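Local coordinates for protein R.MvaI (Kocuria varians, PDB 2OA9) that is a monomeric, metal-binding restriction endonuclease of the MvaI/BcnI family that recognizes its DNA target asymmetrically and probably cleaves it by metal-dependent hydrolysis, at residues I123-L134 and N146-L155. Numbering follows the deposited sequence.
Sequences IDIDWESQVVRL and NSVYWSFDSL. With CD (cadmium ion), chain G.
V132 and W150 form a hydrogen-bonded antiparallel pair, V132 N to W150 O and W150 N to V132 O each at 2.9 Å, joining strands 131-138 and 143-151 of a three-stranded meander. One more backbone bond follows beyond the last bridge: F152 N, in the first turn of helix 152-162, donates to Q130 O at 2.9 Å.

Among the charged groups, R133 runs beside Y149, its chain extended from CG to NE (chi2 -176°, chi3 176°), which carries the guanidinium out to D126 and N146 O. Its NE and NH2 both hold OD2 of D126 in the guanidinium plane, NE at 2.9 Å on the anti lone pair, while NH1 reaches N146 O at 2.9 Å and a water shared with S147 O. A lysine in its place has no planar group to hold both partners, and would probably leave D126 or the N146 carbonyl without its mate.

Apolar contacts occupy both faces. V131 lays CG1 over the Y149 ring, 3.9 Å from its centroid. Beyond the sheet, F152 receives Q130 CA squarely over its centre at 3.7 Å, and turns its edge to the W127 face in an offset T-shaped pair, planes at 87°. V132 CG2 meets L155 CD1 at 3.7 Å, on the side packed by helix 195-204.

R133 thus ties the middle strand to both neighbours, by salt bridge to D126 and hydrogen bond to a carbonyl, while aromatic packing closes the strand-to-helix turn, beside the strand whose D124 carboxylate chelates cadmium.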
loop_
_atom_site.group_PDB
_atom_site.type_symbol
_atom_site.label_atom_id
_atom_site.label_comp_id
_atom_site.label_asym_id
_atom_site.label_seq_id
_atom_site.Cartn_x
_atom_site.Cartn_y
_atom_site.Cartn_z
ATOM N N ILE A 123 -16.793 -1.885 3.957
ATOM C CA ILE A 123 -16.030 -1.815 5.212
ATOM C C ILE A 123 -16.637 -0.728 6.105
ATOM O O ILE A 123 -17.045 0.339 5.646
ATOM C CB ILE A 123 -14.549 -1.500 4.954
ATOM C CG1 ILE A 123 -13.923 -2.505 3.955
ATOM C CG2 ILE A 123 -13.752 -1.443 6.284
ATOM C CD1 ILE A 123 -13.819 -3.900 4.488
ATOM N N ASP A 124 -16.800 -1.034 7.375
ATOM C CA ASP A 124 -17.222 -0.044 8.363
ATOM C C ASP A 124 -16.223 -0.022 9.518
ATOM O O ASP A 124 -15.806 -1.062 10.033
ATOM C CB ASP A 124 -18.690 -0.241 8.857
ATOM C CG ASP A 124 -19.210 0.935 9.597
ATOM O OD1 ASP A 124 -19.341 2.035 8.988
ATOM O OD2 ASP A 124 -19.472 0.890 10.823
ATOM N N ILE A 125 -15.859 1.172 9.961
ATOM C CA ILE A 125 -14.953 1.302 11.086
ATOM C C ILE A 125 -15.754 1.366 12.382
ATOM O O ILE A 125 -16.519 2.281 12.610
ATOM C CB ILE A 125 -14.006 2.538 10.952
ATOM C CG1 ILE A 125 -13.385 2.677 9.566
ATOM C CG2 ILE A 125 -12.917 2.446 12.017
ATOM C CD1 ILE A 125 -12.444 1.536 9.095
ATOM N N ASP A 126 -15.549 0.377 13.244
ATOM C CA ASP A 126 -16.152 0.342 14.568
ATOM C C ASP A 126 -15.155 1.005 15.520
ATOM O O ASP A 126 -14.418 0.327 16.198
ATOM C CB ASP A 126 -16.432 -1.118 14.932
ATOM C CG ASP A 126 -17.210 -1.286 16.182
ATOM O OD1 ASP A 126 -17.340 -0.291 16.980
ATOM O OD2 ASP A 126 -17.706 -2.398 16.435
ATOM N N TRP A 127 -15.171 2.326 15.561
ATOM C CA TRP A 127 -14.150 3.078 16.294
ATOM C C TRP A 127 -14.145 2.761 17.799
ATOM O O TRP A 127 -13.085 2.697 18.427
ATOM C CB TRP A 127 -14.334 4.593 16.077
ATOM C CG TRP A 127 -14.025 5.076 14.678
ATOM C CD1 TRP A 127 -14.928 5.330 13.666
ATOM C CD2 TRP A 127 -12.730 5.383 14.134
ATOM N NE1 TRP A 127 -14.258 5.742 12.542
ATOM C CE2 TRP A 127 -12.916 5.805 12.806
ATOM C CE3 TRP A 127 -11.424 5.368 14.645
ATOM C CZ2 TRP A 127 -11.852 6.144 11.976
ATOM C CZ3 TRP A 127 -10.384 5.727 13.814
ATOM C CH2 TRP A 127 -10.605 6.118 12.519
ATOM N N GLU A 128 -15.325 2.568 18.373
ATOM C CA GLU A 128 -15.435 2.323 19.815
ATOM C C GLU A 128 -14.854 0.975 20.216
ATOM O O GLU A 128 -14.235 0.844 21.256
ATOM C CB GLU A 128 -16.883 2.426 20.283
ATOM C CG GLU A 128 -17.077 2.241 21.794
ATOM C CD GLU A 128 -16.426 3.316 22.661
ATOM O OE1 GLU A 128 -16.066 4.408 22.141
ATOM O OE2 GLU A 128 -16.295 3.081 23.891
ATOM N N SER A 129 -15.056 -0.040 19.388
ATOM C CA SER A 129 -14.474 -1.350 19.644
ATOM C C SER A 129 -13.066 -1.486 19.047
ATOM O O SER A 129 -12.417 -2.495 19.255
ATOM C CB SER A 129 -15.403 -2.452 19.132
ATOM O OG SER A 129 -16.632 -2.361 19.854
ATOM N N GLN A 130 -12.605 -0.463 18.337
ATOM C CA GLN A 130 -11.301 -0.488 17.682
ATOM C C GLN A 130 -11.152 -1.693 16.787
ATOM O O GLN A 130 -10.159 -2.411 16.857
ATOM C CB GLN A 130 -10.165 -0.481 18.715
ATOM C CG GLN A 130 -10.255 0.585 19.746
ATOM C CD GLN A 130 -9.264 1.669 19.510
ATOM O OE1 GLN A 130 -8.179 1.669 20.107
ATOM N NE2 GLN A 130 -9.613 2.605 18.630
ATOM N N VAL A 131 -12.161 -1.934 15.949
ATOM C CA VAL A 131 -12.044 -2.951 14.902
ATOM C C VAL A 131 -12.575 -2.392 13.577
ATOM O O VAL A 131 -13.370 -1.490 13.543
ATOM C CB VAL A 131 -12.760 -4.272 15.250
ATOM C CG1 VAL A 131 -12.302 -4.776 16.641
ATOM C CG2 VAL A 131 -14.259 -4.101 15.193
ATOM N N VAL A 132 -12.096 -2.971 12.496
ATOM C CA VAL A 132 -12.527 -2.674 11.135
ATOM C C VAL A 132 -13.359 -3.857 10.676
ATOM O O VAL A 132 -12.828 -4.980 10.579
ATOM C CB VAL A 132 -11.284 -2.491 10.230
ATOM C CG1 VAL A 132 -11.652 -2.323 8.784
ATOM C CG2 VAL A 132 -10.428 -1.343 10.724
ATOM N N ARG A 133 -14.642 -3.637 10.411
ATOM C CA ARG A 133 -15.571 -4.705 10.077
ATOM C C ARG A 133 -15.871 -4.799 8.607
ATOM O O ARG A 133 -16.005 -3.773 7.915
ATOM C CB ARG A 133 -16.901 -4.502 10.802
ATOM C CG ARG A 133 -16.798 -4.499 12.275
ATOM C CD ARG A 133 -18.123 -4.402 13.003
ATOM N NE ARG A 133 -17.975 -4.501 14.462
ATOM C CZ ARG A 133 -17.896 -5.652 15.137
ATOM N NH1 ARG A 133 -17.976 -6.829 14.525
ATOM N NH2 ARG A 133 -17.720 -5.635 16.452
ATOM N N LEU A 134 -15.978 -6.041 8.138
ATOM C CA LEU A 134 -16.562 -6.339 6.828
ATOM C C LEU A 134 -18.059 -6.557 6.956
ATOM O O LEU A 134 -18.489 -7.539 7.561
ATOM C CB LEU A 134 -15.878 -7.576 6.213
ATOM C CG LEU A 134 -16.365 -8.020 4.832
ATOM C CD1 LEU A 134 -16.009 -6.983 3.831
ATOM C CD2 LEU A 134 -15.758 -9.306 4.467
ATOM N N ASN A 146 -21.854 -8.758 10.000
ATOM C CA ASN A 146 -20.740 -7.831 10.196
ATOM C C ASN A 146 -19.751 -8.395 11.232
ATOM O O ASN A 146 -19.035 -7.650 11.916
ATOM C CB ASN A 146 -21.234 -6.426 10.550
ATOM C CG ASN A 146 -21.894 -6.369 11.871
ATOM O OD1 ASN A 146 -22.209 -7.389 12.494
ATOM N ND2 ASN A 146 -22.134 -5.135 12.318
ATOM N N SER A 147 -19.681 -9.710 11.317
ATOM C CA SER A 147 -18.835 -10.404 12.285
ATOM C C SER A 147 -17.363 -10.452 11.982
ATOM O O SER A 147 -16.544 -10.583 12.928
ATOM C CB SER A 147 -19.365 -11.821 12.523
ATOM O OG SER A 147 -19.149 -12.653 11.395
ATOM N N VAL A 148 -16.999 -10.353 10.715
ATOM C CA VAL A 148 -15.621 -10.475 10.293
ATOM C C VAL A 148 -14.922 -9.135 10.503
ATOM O O VAL A 148 -15.443 -8.083 10.097
ATOM C CB VAL A 148 -15.531 -10.951 8.804
ATOM C CG1 VAL A 148 -14.113 -10.918 8.362
ATOM C CG2 VAL A 148 -16.130 -12.370 8.632
ATOM N N TYR A 149 -13.763 -9.154 11.170
ATOM C CA TYR A 149 -13.072 -7.898 11.468
ATOM C C TYR A 149 -11.596 -8.060 11.602
ATOM O O TYR A 149 -11.099 -9.162 11.799
ATOM C CB TYR A 149 -13.651 -7.185 12.720
ATOM C CG TYR A 149 -13.385 -7.834 14.077
ATOM C CD1 TYR A 149 -12.133 -7.797 14.661
ATOM C CD2 TYR A 149 -14.423 -8.398 14.790
ATOM C CE1 TYR A 149 -11.911 -8.335 15.924
ATOM C CE2 TYR A 149 -14.220 -8.947 16.050
ATOM C CZ TYR A 149 -12.966 -8.918 16.605
ATOM O OH TYR A 149 -12.815 -9.522 17.834
ATOM N N TRP A 150 -10.918 -6.934 11.498
ATOM C CA TRP A 150 -9.485 -6.778 11.760
ATOM C C TRP A 150 -9.368 -5.885 12.955
ATOM O O TRP A 150 -9.932 -4.793 12.958
ATOM C CB TRP A 150 -8.760 -6.075 10.581
ATOM C CG TRP A 150 -8.713 -6.816 9.295
ATOM C CD1 TRP A 150 -7.673 -7.559 8.819
ATOM C CD2 TRP A 150 -9.736 -6.884 8.299
ATOM N NE1 TRP A 150 -7.969 -8.070 7.582
ATOM C CE2 TRP A 150 -9.250 -7.701 7.248
ATOM C CE3 TRP A 150 -11.032 -6.368 8.194
ATOM C CZ2 TRP A 150 -10.020 -7.988 6.125
ATOM C CZ3 TRP A 150 -11.779 -6.643 7.085
ATOM C CH2 TRP A 150 -11.273 -7.448 6.051
ATOM N N SER A 151 -8.661 -6.293 13.994
ATOM C CA SER A 151 -8.447 -5.374 15.095
ATOM C C SER A 151 -7.520 -4.227 14.742
ATOM O O SER A 151 -6.621 -4.381 13.902
ATOM C CB SER A 151 -7.842 -6.129 16.297
ATOM O OG SER A 151 -6.568 -6.658 15.973
ATOM N N PHE A 152 -7.695 -3.080 15.384
ATOM C CA PHE A 152 -6.770 -1.975 15.169
ATOM C C PHE A 152 -5.339 -2.400 15.525
ATOM O O PHE A 152 -4.406 -2.001 14.855
ATOM C CB PHE A 152 -7.118 -0.750 16.034
ATOM C CG PHE A 152 -8.220 0.165 15.492
ATOM C CD1 PHE A 152 -8.356 1.457 15.988
ATOM C CD2 PHE A 152 -9.103 -0.256 14.525
ATOM C CE1 PHE A 152 -9.354 2.298 15.528
ATOM C CE2 PHE A 152 -10.111 0.564 14.087
ATOM C CZ PHE A 152 -10.238 1.846 14.567
ATOM N N ASP A 153 -5.163 -3.195 16.581
ATOM C CA ASP A 153 -3.813 -3.588 16.992
ATOM C C ASP A 153 -3.124 -4.437 15.934
ATOM O O ASP A 153 -1.927 -4.293 15.711
ATOM C CB ASP A 153 -3.856 -4.331 18.346
ATOM C CG ASP A 153 -4.125 -3.387 19.504
ATOM O OD1 ASP A 153 -4.317 -3.866 20.642
ATOM O OD2 ASP A 153 -4.169 -2.142 19.359
ATOM N N SER A 154 -3.876 -5.300 15.263
ATOM C CA SER A 154 -3.315 -6.123 14.208
ATOM C C SER A 154 -2.846 -5.254 13.054
ATOM O O SER A 154 -1.810 -5.520 12.460
ATOM C CB SER A 154 -4.289 -7.197 13.733
ATOM O OG SER A 154 -5.344 -6.706 12.911
ATOM N N LEU A 155 -3.640 -4.244 12.731
ATOM C CA LEU A 155 -3.320 -3.363 11.618
ATOM C C LEU A 155 -2.138 -2.501 11.970
ATOM O O LEU A 155 -1.272 -2.278 11.143
ATOM C CB LEU A 155 -4.535 -2.503 11.234
ATOM C CG LEU A 155 -5.733 -3.318 10.741
ATOM C CD1 LEU A 155 -6.876 -2.349 10.517
ATOM C CD2 LEU A 155 -5.449 -4.156 9.508
HETATM CD CD CD G . -20.346 3.316 10.597
HETATM O O HOH W 1 -18.417 3.782 11.627
HETATM O O HOH W 2 -17.797 -9.654 15.653
HETATM O O HOH W 3 -18.834 -10.118 8.264
#